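Local coordinates for DNA repair and recombination protein radB (Thermococcus kodakarensis, PDB 2CVH) that probably takes part in DNA repair and homologous recombination, binding DNA and hydrolysing ATP only very weakly, without promoting strand exchange, at residues 20-25 and 147-152; 48-53 and 108-113; 176-181 and 196-201; 192-197 and 204-209. All blocks are in the same frame, centred on the assembly; numbering follows the deposited sequence.

Contact 1 of 4, residues 20-25 and 147-152; sequences GVLTQV and IPVIVI
L22 and V149 form the densest spot between 20-25 and 147-152. Their side chains lie alongside each other and leave the sheet in the same direction, and L22 presses its CD2 methyl against V149 CB at 3.3 Å, tighter than carbons usually pack. With chi1 at -61°, L22 CG stays beside its own backbone N, and the leucine fork then divides: CD2 goes to V149, while CD1 meets V151 CG2 at 4.1 Å. Helix 128-145 closes over this face with L135, L138 and A142. On the other face, with T23, V25, I150 and I152, the touch is lighter, V25 CG2 resting on I150 CG2 at 4.0 Å while F17 packs on both residues.

The start of the contact is its loose side. V21 is partly exposed, its CB directed away from 147-152, and the bond from V149 N to V21 O is weak at 3.3 Å. G20 N does reach I147 O, at 2.9 Å, but from above the carbonyl plane, 70° out of it. Farther along, the parallel ladder tightens: T23 N bonds V149 O at 3.1 Å, V151 N bonds T23 O at 2.9 Å and V25 N bonds V151 O at 2.9 Å.

Backbone bonds and aliphatic packing, with no charged group taking part, thus make these two strands a central piece of the P-loop NTPase sheet. They place strand 22-26 where it leads straight into the predicted ATP-binding loop, and set I152 beside K33 of that loop.

Contact 2 of 4, residues 48-53 and 108-113; sequences VAYVDT and LVVVDS
Y50 lays one face of its ring over V110, whose CG1 methyl sits 3.9 Å from the Y50 ring centroid and 20° off the normal, a CH-pi contact displaced toward the rim at CE2. The tyrosine chain leaves with CG opposite its backbone N (chi1 -159°), which carries the ring across to the neighbouring strand. Y50 and D112 then point the same way side by side, ring and carboxylate turned 48° apart, and Y50 OH makes a weak bond to D112 OD2 at 3.5 Å. D52 runs alongside D112 too, D52 OD1 standing 4.0 Å from D112 OD2, but its carboxylate is taken by the backbone N atoms of G56 and F57.

F57 also meets the Y50 ring edge-to-face, and T34 of the predicted ATP site touches both Y50 and D112. An alanine in place of Y50 is likely to leave V110 CG1 and the F57 ring without their aromatic partner and D112 OD2 without its weak hydroxyl bond.

Beneath the side chains runs a parallel ladder, with V110 N bonded to A49 O at 2.8 Å and V51 N to V110 O at 2.8 Å. A run of aliphatic residues ending in D112 at the strand's C-terminal end is consistent with a Walker B motif. The chemistry follows that layout: apolar packing and the backbone ladder join the strands, and the carboxylates of D52 and D112 lie together at their C-terminal ends, D112 beside T34.

Contact 3 of 4, residues 176-181 and 196-201; sequences CKDILR and ERHRFR
A chi1 of -60° keeps D178 CG beside its own backbone N, and one of -159° swings the H198 ring opposite its N, which brings the carboxylate over one face of the imidazole, planes 17° apart. In this pose D178 OD2 and H198 NE2, though 3.1 Å apart, are badly angled and form no hydrogen bond; OD2 instead forms a salt bridge with R199 NH1 at 2.8 Å. At the ring's edge H198 ND1 accepts F200 N and R201 N, each at 3.2 Å and both tilted from the ring plane. An alanine at H198 would probably leave those two amides without their acceptor and the turn freer to move.

I179 N bonds R197 O at 2.7 Å, while E196 and R197 both face I179 in a classic beta bulge. I179 CD1 lies over one face of the R197 guanidinium, 3.4 Å from R197 NH2. Nearby, R181 NH1 meets E196 OE2 at 2.7 Å on the anti side, tilted out of the carboxylate plane, the two flat groups nearly perpendicular; E196 OE1 goes to Y26 OH.

The contact lies at the open end of the hairpin of strands 178-184 and 190-197, away from its connecting turn. D178 and L180 pair with Q24 of strand 22-26, and R197 makes a cation-pi contact with Y174 of helix 170-174.

Contact 4 of 4, residues 192-197 and 204-209; sequences VAVLER and GLMAYF
The Y208 ring carries V192 CG2 over one face, 3.9 Å from the Y208 centroid and 26° off its normal, displaced toward CE1. The F209 ring is used differently: its edge meets A193 N of the neighbouring strand, A207 O of its own strand also lies in the ring plane, and F209 CE1 stands 4.1 Å from A193 CB. F209 takes the crowded position at chi1 66°, with CG between the backbone N and the carbonyl carbon, and this folds the ring back beside the strand.

V192 is a double neighbour, because the same CG2 methyl that covers the tyrosine also meets M206 CB at 3.7 Å. Two residues along, at the next non-hydrogen-bonded pair, V194 and M206 run side by side, V194 CG2 touching M206 CE at 4.0 Å. The backbones pair antiparallel around them: A193 N bonds A207 O at 2.8 Å, and A207 N answers to A193 O at 3.1 Å. Past M206 backbone bonding continues with L195 N, bonded to L205 O at 3.0 Å, and G204 N, bonded to L195 O at 2.7 Å. G204 has a positive phi there, where a side chain would be jammed against the preceding carbonyl.

The two faces of this hairpin therefore differ in character. A193, L195 and A207 pack on helix 7-12 (L9, L12 and S8), whereas the exposed M206 and Y208 lie against the buried V192 and V194. Backbone bonding holds the strands together, and the apolar and aromatic contacts shield the valines on the solvent-facing side of the sheet.

Overall arrangement
All four contacts lie in one mixed sheet and follow its strand order. Contact 2, in the parallel part, joins strands 47-52 and 106-112; contact 1 lies next to it, centres 10 Å apart, where strand 149-153 neighbours 106-112. Contact 3 follows, also 10 Å from contact 1, its strand 178-184 bordering 22-26, and contact 4 continues the antiparallel part, sharing E196 and R197 with contact 3. Contacts 2 and 4, at the far ends, have centres 22 Å apart. Along the chain, contact 2 falls between the two segments of contact 1, and the hairpin contacts come afterwards. The parallel centre of the RecA-like sheet thus passes into antiparallel C-terminal strands, with the predicted ATP-binding loop following strand 22-26.

Contact 1 of 4, residues 20-25 and 147-152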
loop_
_atom_site.group_PDB
_atom_site.type_symbol
_atom_site.label_atom_id
_atom_site.label_comp_id
_atom_site.label_asym_id
_atom_site.label_seq_id
_atom_site.Cartn_x
_atom_site.Cartn_y
_atom_site.Cartn_z
ATOM N N GLY A 20 -2.796 12.511 -3.650
ATOM C CA GLY A 20 -1.708 13.444 -3.475
ATOM C C GLY A 20 -0.868 13.243 -2.251
ATOM O O GLY A 20 -0.123 14.152 -1.881
ATOM N N VAL A 21 -1.007 12.095 -1.590
ATOM C CA VAL A 21 -0.200 11.797 -0.400
ATOM C C VAL A 21 0.219 10.335 -0.405
ATOM O O VAL A 21 -0.314 9.526 -1.188
ATOM C CB VAL A 21 -0.936 12.123 0.946
ATOM C CG1 VAL A 21 -1.330 13.612 0.996
ATOM C CG2 VAL A 21 -2.137 11.254 1.127
ATOM N N LEU A 22 1.269 10.035 0.356
ATOM C CA LEU A 22 1.745 8.676 0.469
ATOM C C LEU A 22 1.164 8.094 1.750
ATOM O O LEU A 22 1.299 8.685 2.823
ATOM C CB LEU A 22 3.258 8.596 0.551
ATOM C CG LEU A 22 4.160 9.100 -0.578
ATOM C CD1 LEU A 22 5.445 8.292 -0.548
ATOM C CD2 LEU A 22 3.521 8.963 -1.927
ATOM N N THR A 23 0.391 7.024 1.606
ATOM C CA THR A 23 -0.171 6.336 2.749
ATOM C C THR A 23 0.636 5.052 2.870
ATOM O O THR A 23 0.804 4.329 1.888
ATOM C CB THR A 23 -1.654 5.972 2.559
ATOM O OG1 THR A 23 -2.438 7.165 2.389
ATOM C CG2 THR A 23 -2.178 5.204 3.801
ATOM N N GLN A 24 1.285 4.851 4.010
ATOM C CA GLN A 24 2.017 3.610 4.229
ATOM C C GLN A 24 1.000 2.637 4.828
ATOM O O GLN A 24 0.122 3.034 5.610
ATOM C CB GLN A 24 3.170 3.797 5.223
ATOM C CG GLN A 24 3.755 2.473 5.710
ATOM C CD GLN A 24 4.885 2.608 6.715
ATOM O OE1 GLN A 24 5.830 1.827 6.700
ATOM N NE2 GLN A 24 4.798 3.584 7.582
ATOM N N VAL A 25 1.030 1.398 4.372
ATOM C CA VAL A 25 0.149 0.375 4.921
ATOM C C VAL A 25 1.139 -0.705 5.231
ATOM O O VAL A 25 1.795 -1.200 4.339
ATOM C CB VAL A 25 -0.918 -0.153 3.931
ATOM C CG1 VAL A 25 -1.751 -1.252 4.611
ATOM C CG2 VAL A 25 -1.848 0.964 3.515
ATOM N N ILE A 147 -3.427 11.606 -7.080
ATOM C CA ILE A 147 -3.942 10.261 -6.859
ATOM C C ILE A 147 -3.148 9.722 -5.678
ATOM O O ILE A 147 -2.110 10.286 -5.317
ATOM C CB ILE A 147 -3.755 9.314 -8.073
ATOM C CG1 ILE A 147 -2.293 9.287 -8.508
ATOM C CG2 ILE A 147 -4.727 9.685 -9.199
ATOM C CD1 ILE A 147 -2.001 8.211 -9.566
ATOM N N PRO A 148 -3.657 8.655 -5.034
ATOM C CA PRO A 148 -2.949 8.083 -3.896
ATOM C C PRO A 148 -1.802 7.194 -4.314
ATOM O O PRO A 148 -1.792 6.646 -5.422
ATOM C CB PRO A 148 -4.032 7.240 -3.212
ATOM C CG PRO A 148 -5.343 7.848 -3.699
ATOM C CD PRO A 148 -5.015 8.100 -5.144
ATOM N N VAL A 149 -0.794 7.143 -3.454
ATOM C CA VAL A 149 0.331 6.255 -3.629
ATOM C C VAL A 149 0.382 5.434 -2.333
ATOM O O VAL A 149 0.612 5.984 -1.256
ATOM C CB VAL A 149 1.663 6.980 -3.812
ATOM C CG1 VAL A 149 2.783 5.963 -3.917
ATOM C CG2 VAL A 149 1.648 7.806 -5.087
ATOM N N ILE A 150 0.071 4.145 -2.438
ATOM C CA ILE A 150 0.110 3.237 -1.302
ATOM C C ILE A 150 1.481 2.614 -1.273
ATOM O O ILE A 150 1.978 2.102 -2.283
ATOM C CB ILE A 150 -0.953 2.116 -1.412
ATOM C CG1 ILE A 150 -2.358 2.709 -1.308
ATOM C CG2 ILE A 150 -0.711 1.059 -0.312
ATOM C CD1 ILE A 150 -3.478 1.766 -1.784
ATOM N N VAL A 151 2.119 2.705 -0.116
ATOM C CA VAL A 151 3.442 2.152 0.086
ATOM C C VAL A 151 3.279 1.000 1.095
ATOM O O VAL A 151 2.944 1.205 2.260
ATOM C CB VAL A 151 4.408 3.236 0.638
ATOM C CG1 VAL A 151 5.705 2.613 1.011
ATOM C CG2 VAL A 151 4.644 4.316 -0.409
ATOM N N ILE A 152 3.450 -0.216 0.616
ATOM C CA ILE A 152 3.302 -1.385 1.448
ATOM C C ILE A 152 4.655 -1.813 1.994
ATOM O O ILE A 152 5.644 -1.782 1.284
ATOM C CB ILE A 152 2.614 -2.511 0.644
ATOM C CG1 ILE A 152 1.131 -2.189 0.491
ATOM C CG2 ILE A 152 2.833 -3.880 1.289
ATOM C CD1 ILE A 152 0.410 -3.076 -0.522
#

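Contact 2 of 4, residues 48-53 and 108-113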
loop_
_atom_site.group_PDB
_atom_site.type_symbol
_atom_site.label_atom_id
_atom_site.label_comp_id
_atom_site.label_asym_id
_atom_site.label_seq_id
_atom_site.Cartn_x
_atom_site.Cartn_y
_atom_site.Cartn_z
ATOM N N VAL A 48 -3.877 1.032 -12.514
ATOM C CA VAL A 48 -3.168 0.987 -11.266
ATOM C C VAL A 48 -1.760 0.605 -11.621
ATOM O O VAL A 48 -1.560 -0.437 -12.260
ATOM C CB VAL A 48 -3.711 -0.133 -10.361
ATOM C CG1 VAL A 48 -2.865 -0.265 -9.093
ATOM C CG2 VAL A 48 -5.130 0.127 -10.015
ATOM N N ALA A 49 -0.796 1.449 -11.245
ATOM C CA ALA A 49 0.615 1.152 -11.490
ATOM C C ALA A 49 0.981 0.347 -10.259
ATOM O O ALA A 49 0.854 0.842 -9.145
ATOM C CB ALA A 49 1.450 2.439 -11.558
ATOM N N TYR A 50 1.438 -0.879 -10.443
ATOM C CA TYR A 50 1.749 -1.718 -9.316
ATOM C C TYR A 50 3.189 -2.191 -9.401
ATOM O O TYR A 50 3.551 -2.986 -10.258
ATOM C CB TYR A 50 0.744 -2.887 -9.288
ATOM C CG TYR A 50 0.596 -3.583 -7.948
ATOM C CD1 TYR A 50 1.677 -4.289 -7.381
ATOM C CD2 TYR A 50 -0.622 -3.552 -7.253
ATOM C CE1 TYR A 50 1.554 -4.948 -6.144
ATOM C CE2 TYR A 50 -0.762 -4.212 -6.018
ATOM C CZ TYR A 50 0.335 -4.904 -5.468
ATOM O OH TYR A 50 0.231 -5.520 -4.230
ATOM N N VAL A 51 4.034 -1.632 -8.548
ATOM C CA VAL A 51 5.446 -1.994 -8.512
ATOM C C VAL A 51 5.554 -3.121 -7.503
ATOM O O VAL A 51 5.475 -2.901 -6.289
ATOM C CB VAL A 51 6.323 -0.791 -8.100
ATOM C CG1 VAL A 51 7.781 -1.190 -8.088
ATOM C CG2 VAL A 51 6.091 0.378 -9.071
ATOM N N ASP A 52 5.669 -4.336 -8.023
ATOM C CA ASP A 52 5.726 -5.510 -7.188
ATOM C C ASP A 52 7.098 -6.093 -7.092
ATOM O O ASP A 52 7.469 -6.964 -7.872
ATOM C CB ASP A 52 4.753 -6.565 -7.694
ATOM C CG ASP A 52 4.500 -7.662 -6.672
ATOM O OD1 ASP A 52 4.879 -7.522 -5.483
ATOM O OD2 ASP A 52 3.905 -8.676 -7.053
ATOM N N THR A 53 7.828 -5.659 -6.084
ATOM C CA THR A 53 9.177 -6.131 -5.861
ATOM C C THR A 53 9.162 -7.398 -5.020
ATOM O O THR A 53 10.071 -8.207 -5.103
ATOM C CB THR A 53 9.997 -5.044 -5.140
ATOM O OG1 THR A 53 9.582 -3.754 -5.610
ATOM C CG2 THR A 53 11.478 -5.197 -5.445
ATOM N N LEU A 108 -4.461 4.960 -9.197
ATOM C CA LEU A 108 -3.654 4.581 -8.048
ATOM C C LEU A 108 -2.297 4.022 -8.416
ATOM O O LEU A 108 -2.126 3.436 -9.483
ATOM C CB LEU A 108 -4.420 3.466 -7.296
ATOM C CG LEU A 108 -3.942 2.839 -5.978
ATOM C CD1 LEU A 108 -4.155 3.873 -4.868
ATOM C CD2 LEU A 108 -4.734 1.549 -5.674
ATOM N N VAL A 109 -1.347 4.174 -7.495
ATOM C CA VAL A 109 0.005 3.630 -7.644
ATOM C C VAL A 109 0.181 2.797 -6.368
ATOM O O VAL A 109 -0.271 3.207 -5.300
ATOM C CB VAL A 109 1.124 4.751 -7.683
ATOM C CG1 VAL A 109 2.506 4.125 -7.775
ATOM C CG2 VAL A 109 0.907 5.701 -8.866
ATOM N N VAL A 110 0.813 1.636 -6.482
ATOM C CA VAL A 110 1.059 0.767 -5.340
ATOM C C VAL A 110 2.483 0.309 -5.467
ATOM O O VAL A 110 2.903 -0.091 -6.551
ATOM C CB VAL A 110 0.152 -0.514 -5.330
ATOM C CG1 VAL A 110 0.508 -1.379 -4.126
ATOM C CG2 VAL A 110 -1.349 -0.140 -5.327
ATOM N N VAL A 111 3.260 0.455 -4.401
ATOM C CA VAL A 111 4.638 -0.018 -4.430
ATOM C C VAL A 111 4.677 -1.099 -3.367
ATOM O O VAL A 111 4.099 -0.933 -2.294
ATOM C CB VAL A 111 5.670 1.102 -4.148
ATOM C CG1 VAL A 111 7.083 0.541 -4.298
ATOM C CG2 VAL A 111 5.467 2.268 -5.128
ATOM N N ASP A 112 5.309 -2.223 -3.675
ATOM C CA ASP A 112 5.348 -3.338 -2.743
ATOM C C ASP A 112 6.677 -4.041 -2.891
ATOM O O ASP A 112 6.801 -4.959 -3.688
ATOM C CB ASP A 112 4.186 -4.288 -3.086
ATOM C CG ASP A 112 4.036 -5.450 -2.110
ATOM O OD1 ASP A 112 4.918 -5.687 -1.254
ATOM O OD2 ASP A 112 2.999 -6.138 -2.216
ATOM N N SER A 113 7.648 -3.701 -2.058
ATOM C CA SER A 113 7.506 -2.720 -0.997
ATOM C C SER A 113 8.784 -1.903 -0.958
ATOM O O SER A 113 8.772 -0.715 -1.253
ATOM C CB SER A 113 7.335 -3.455 0.331
ATOM O OG SER A 113 8.345 -4.432 0.522
#

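Contact 3 of 4, residues 176-181 and 196-201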
loop_
_atom_site.group_PDB
_atom_site.type_symbol
_atom_site.label_atom_id
_atom_site.label_comp_id
_atom_site.label_asym_id
_atom_site.label_seq_id
_atom_site.Cartn_x
_atom_site.Cartn_y
_atom_site.Cartn_z
ATOM N N CYS A 176 5.389 9.752 4.517
ATOM C CA CYS A 176 4.046 9.220 4.394
ATOM C C CYS A 176 3.176 9.949 5.393
ATOM O O CYS A 176 3.375 9.846 6.597
ATOM C CB CYS A 176 4.043 7.713 4.655
ATOM S SG CYS A 176 5.025 6.752 3.446
ATOM N N LYS A 177 2.269 10.763 4.876
ATOM C CA LYS A 177 1.369 11.544 5.705
ATOM C C LYS A 177 0.366 10.684 6.451
ATOM O O LYS A 177 -0.044 11.018 7.562
ATOM C CB LYS A 177 0.638 12.579 4.847
ATOM C CG LYS A 177 1.159 14.017 5.009
ATOM C CD LYS A 177 2.669 14.082 4.922
ATOM C CE LYS A 177 3.189 15.479 5.091
ATOM N NZ LYS A 177 4.677 15.394 5.132
ATOM N N ASP A 178 -0.068 9.608 5.816
ATOM C CA ASP A 178 -1.027 8.701 6.423
ATOM C C ASP A 178 -0.343 7.355 6.620
ATOM O O ASP A 178 0.453 6.923 5.776
ATOM C CB ASP A 178 -2.261 8.551 5.532
ATOM C CG ASP A 178 -2.981 9.857 5.302
ATOM O OD1 ASP A 178 -2.670 10.826 6.021
ATOM O OD2 ASP A 178 -3.862 9.910 4.410
ATOM N N ILE A 179 -0.616 6.716 7.755
ATOM C CA ILE A 179 -0.003 5.438 8.071
ATOM C C ILE A 179 -1.036 4.532 8.719
ATOM O O ILE A 179 -1.693 4.915 9.700
ATOM C CB ILE A 179 1.210 5.599 9.035
ATOM C CG1 ILE A 179 2.252 6.558 8.435
ATOM C CG2 ILE A 179 1.855 4.241 9.318
ATOM C CD1 ILE A 179 3.608 6.530 9.126
ATOM N N LEU A 180 -1.197 3.348 8.143
ATOM C CA LEU A 180 -2.125 2.354 8.648
ATOM C C LEU A 180 -1.346 1.092 9.015
ATOM O O LEU A 180 -0.536 0.581 8.217
ATOM C CB LEU A 180 -3.144 1.989 7.574
ATOM C CG LEU A 180 -4.515 2.627 7.471
ATOM C CD1 LEU A 180 -5.215 2.010 6.263
ATOM C CD2 LEU A 180 -5.310 2.367 8.722
ATOM N N ARG A 181 -1.583 0.586 10.225
ATOM C CA ARG A 181 -0.920 -0.641 10.668
ATOM C C ARG A 181 -2.004 -1.721 10.623
ATOM O O ARG A 181 -3.144 -1.475 11.051
ATOM C CB ARG A 181 -0.399 -0.507 12.101
ATOM C CG ARG A 181 0.448 -1.691 12.549
ATOM C CD ARG A 181 0.829 -1.621 14.039
ATOM N NE ARG A 181 -0.271 -2.012 14.920
ATOM C CZ ARG A 181 -0.688 -1.315 15.977
ATOM N NH1 ARG A 181 -0.098 -0.168 16.302
ATOM N NH2 ARG A 181 -1.691 -1.770 16.731
ATOM N N GLU A 196 -2.364 5.048 12.586
ATOM C CA GLU A 196 -1.305 5.599 13.413
ATOM C C GLU A 196 -0.951 7.024 13.077
ATOM O O GLU A 196 -0.414 7.760 13.908
ATOM C CB GLU A 196 -0.064 4.747 13.273
ATOM C CG GLU A 196 -0.354 3.331 13.549
ATOM C CD GLU A 196 0.884 2.584 13.821
ATOM O OE1 GLU A 196 1.829 2.712 13.013
ATOM O OE2 GLU A 196 0.922 1.907 14.866
ATOM N N ARG A 197 -1.236 7.418 11.850
ATOM C CA ARG A 197 -0.905 8.747 11.448
ATOM C C ARG A 197 -1.806 9.148 10.322
ATOM O O ARG A 197 -2.071 8.370 9.393
ATOM C CB ARG A 197 0.561 8.798 11.022
ATOM C CG ARG A 197 1.025 10.186 10.634
ATOM C CD ARG A 197 2.425 10.430 11.133
ATOM N NE ARG A 197 3.450 9.994 10.202
ATOM C CZ ARG A 197 4.669 9.601 10.564
ATOM N NH1 ARG A 197 5.031 9.568 11.840
ATOM N NH2 ARG A 197 5.548 9.289 9.637
ATOM N N HIS A 198 -2.354 10.342 10.445
ATOM C CA HIS A 198 -3.208 10.846 9.409
ATOM C C HIS A 198 -3.211 12.334 9.527
ATOM O O HIS A 198 -2.932 12.893 10.589
ATOM C CB HIS A 198 -4.620 10.314 9.532
ATOM C CG HIS A 198 -5.399 10.398 8.258
ATOM N ND1 HIS A 198 -6.214 11.468 7.943
ATOM C CD2 HIS A 198 -5.492 9.534 7.219
ATOM C CE1 HIS A 198 -6.779 11.259 6.770
ATOM N NE2 HIS A 198 -6.357 10.094 6.310
ATOM N N ARG A 199 -3.590 12.969 8.439
ATOM C CA ARG A 199 -3.596 14.407 8.374
ATOM C C ARG A 199 -4.749 15.100 9.065
ATOM O O ARG A 199 -4.585 16.211 9.564
ATOM C CB ARG A 199 -3.493 14.833 6.911
ATOM C CG ARG A 199 -2.170 14.408 6.273
ATOM C CD ARG A 199 -2.385 13.516 5.068
ATOM N NE ARG A 199 -3.319 14.110 4.120
ATOM C CZ ARG A 199 -4.514 13.611 3.840
ATOM N NH1 ARG A 199 -4.923 12.496 4.437
ATOM N NH2 ARG A 199 -5.300 14.238 2.972
ATOM N N PHE A 200 -5.921 14.477 9.076
ATOM C CA PHE A 200 -7.062 15.119 9.705
ATOM C C PHE A 200 -7.940 14.174 10.517
ATOM O O PHE A 200 -8.651 14.614 11.410
ATOM C CB PHE A 200 -7.894 15.882 8.660
ATOM C CG PHE A 200 -8.630 14.991 7.685
ATOM C CD1 PHE A 200 -9.941 14.582 7.946
ATOM C CD2 PHE A 200 -8.006 14.528 6.526
ATOM C CE1 PHE A 200 -10.617 13.720 7.073
ATOM C CE2 PHE A 200 -8.681 13.663 5.648
ATOM C CZ PHE A 200 -9.985 13.258 5.926
ATOM N N ARG A 201 -7.907 12.883 10.203
ATOM C CA ARG A 201 -8.720 11.908 10.923
ATOM C C ARG A 201 -8.065 11.616 12.258
ATOM O O ARG A 201 -6.829 11.581 12.338
ATOM C CB ARG A 201 -8.794 10.590 10.139
ATOM C CG ARG A 201 -9.773 10.575 8.954
ATOM C CD ARG A 201 -11.190 10.706 9.437
ATOM N NE ARG A 201 -11.568 9.606 10.315
ATOM C CZ ARG A 201 -12.565 9.648 11.195
ATOM N NH1 ARG A 201 -13.296 10.747 11.340
ATOM N NH2 ARG A 201 -12.880 8.552 11.880
#

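Contact 4 of 4, residues 192-197 and 204-209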
loop_
_atom_site.group_PDB
_atom_site.type_symbol
_atom_site.label_atom_id
_atom_site.label_comp_id
_atom_site.label_asym_id
_atom_site.label_seq_id
_atom_site.Cartn_x
_atom_site.Cartn_y
_atom_site.Cartn_z
ATOM N N VAL A 192 -7.423 -6.121 12.094
ATOM C CA VAL A 192 -7.782 -4.786 12.558
ATOM C C VAL A 192 -6.736 -3.821 12.000
ATOM O O VAL A 192 -5.553 -4.157 11.915
ATOM C CB VAL A 192 -7.837 -4.698 14.124
ATOM C CG1 VAL A 192 -6.449 -4.979 14.720
ATOM C CG2 VAL A 192 -8.423 -3.312 14.596
ATOM N N ALA A 193 -7.184 -2.672 11.521
ATOM C CA ALA A 193 -6.249 -1.671 11.024
ATOM C C ALA A 193 -6.204 -0.522 12.066
ATOM O O ALA A 193 -7.220 -0.160 12.651
ATOM C CB ALA A 193 -6.713 -1.133 9.656
ATOM N N VAL A 194 -5.022 0.010 12.329
ATOM C CA VAL A 194 -4.910 1.117 13.249
ATOM C C VAL A 194 -4.330 2.291 12.474
ATOM O O VAL A 194 -3.310 2.153 11.787
ATOM C CB VAL A 194 -3.995 0.776 14.441
ATOM C CG1 VAL A 194 -3.910 1.969 15.401
ATOM C CG2 VAL A 194 -4.524 -0.448 15.181
ATOM N N LEU A 195 -5.048 3.412 12.521
ATOM C CA LEU A 195 -4.640 4.660 11.868
ATOM C C LEU A 195 -3.635 5.342 12.794
ATOM O O LEU A 195 -4.013 6.094 13.692
ATOM C CB LEU A 195 -5.844 5.575 11.679
ATOM C CG LEU A 195 -5.616 6.784 10.784
ATOM C CD1 LEU A 195 -5.076 6.353 9.417
ATOM C CD2 LEU A 195 -6.896 7.525 10.636
ATOM N N GLU A 196 -2.364 5.048 12.586
ATOM C CA GLU A 196 -1.305 5.599 13.413
ATOM C C GLU A 196 -0.951 7.024 13.077
ATOM O O GLU A 196 -0.414 7.760 13.908
ATOM C CB GLU A 196 -0.064 4.747 13.273
ATOM C CG GLU A 196 -0.354 3.331 13.549
ATOM C CD GLU A 196 0.884 2.584 13.821
ATOM O OE1 GLU A 196 1.829 2.712 13.013
ATOM O OE2 GLU A 196 0.922 1.907 14.866
ATOM N N ARG A 197 -1.236 7.418 11.850
ATOM C CA ARG A 197 -0.905 8.747 11.448
ATOM C C ARG A 197 -1.806 9.148 10.322
ATOM O O ARG A 197 -2.071 8.370 9.393
ATOM C CB ARG A 197 0.561 8.798 11.022
ATOM C CG ARG A 197 1.025 10.186 10.634
ATOM C CD ARG A 197 2.425 10.430 11.133
ATOM N NE ARG A 197 3.450 9.994 10.202
ATOM C CZ ARG A 197 4.669 9.601 10.564
ATOM N NH1 ARG A 197 5.031 9.568 11.840
ATOM N NH2 ARG A 197 5.548 9.289 9.637
ATOM N N GLY A 204 -4.950 6.771 16.128
ATOM C CA GLY A 204 -5.119 5.742 17.125
ATOM C C GLY A 204 -6.408 4.956 16.931
ATOM O O GLY A 204 -6.585 3.915 17.573
ATOM N N LEU A 205 -7.335 5.477 16.117
ATOM C CA LEU A 205 -8.594 4.781 15.846
ATOM C C LEU A 205 -8.369 3.477 15.040
ATOM O O LEU A 205 -7.319 3.294 14.425
ATOM C CB LEU A 205 -9.612 5.706 15.180
ATOM C CG LEU A 205 -10.573 6.495 16.077
ATOM C CD1 LEU A 205 -9.821 7.168 17.217
ATOM C CD2 LEU A 205 -11.330 7.531 15.251
ATOM N N MET A 206 -9.358 2.581 15.072
ATOM C CA MET A 206 -9.271 1.260 14.443
ATOM C C MET A 206 -10.485 0.903 13.619
ATOM O O MET A 206 -11.562 1.430 13.842
ATOM C CB MET A 206 -9.211 0.168 15.512
ATOM C CG MET A 206 -8.232 0.425 16.611
ATOM S SD MET A 206 -8.618 -0.582 18.040
ATOM C CE MET A 206 -6.986 -1.110 18.315
ATOM N N ALA A 207 -10.313 -0.119 12.778
ATOM C CA ALA A 207 -11.371 -0.639 11.915
ATOM C C ALA A 207 -11.114 -2.133 11.817
ATOM O O ALA A 207 -9.995 -2.571 11.527
ATOM C CB ALA A 207 -11.296 -0.010 10.524
ATOM N N TYR A 208 -12.133 -2.915 12.138
ATOM C CA TYR A 208 -12.036 -4.371 12.064
ATOM C C TYR A 208 -12.475 -4.819 10.654
ATOM O O TYR A 208 -13.377 -4.216 10.041
ATOM C CB TYR A 208 -12.952 -5.010 13.122
ATOM C CG TYR A 208 -12.464 -4.784 14.534
ATOM C CD1 TYR A 208 -11.385 -5.514 15.040
ATOM C CD2 TYR A 208 -13.028 -3.780 15.337
ATOM C CE1 TYR A 208 -10.867 -5.239 16.314
ATOM C CE2 TYR A 208 -12.517 -3.500 16.618
ATOM C CZ TYR A 208 -11.439 -4.232 17.093
ATOM O OH TYR A 208 -10.914 -3.958 18.335
ATOM N N PHE A 209 -11.830 -5.845 10.123
ATOM C CA PHE A 209 -12.226 -6.343 8.819
ATOM C C PHE A 209 -11.841 -7.814 8.747
ATOM O O PHE A 209 -11.184 -8.322 9.659
ATOM C CB PHE A 209 -11.568 -5.496 7.694
ATOM C CG PHE A 209 -10.048 -5.613 7.621
ATOM C CD1 PHE A 209 -9.223 -4.799 8.411
ATOM C CD2 PHE A 209 -9.444 -6.494 6.721
ATOM C CE1 PHE A 209 -7.835 -4.865 8.297
ATOM C CE2 PHE A 209 -8.049 -6.562 6.606
ATOM C CZ PHE A 209 -7.248 -5.742 7.398
#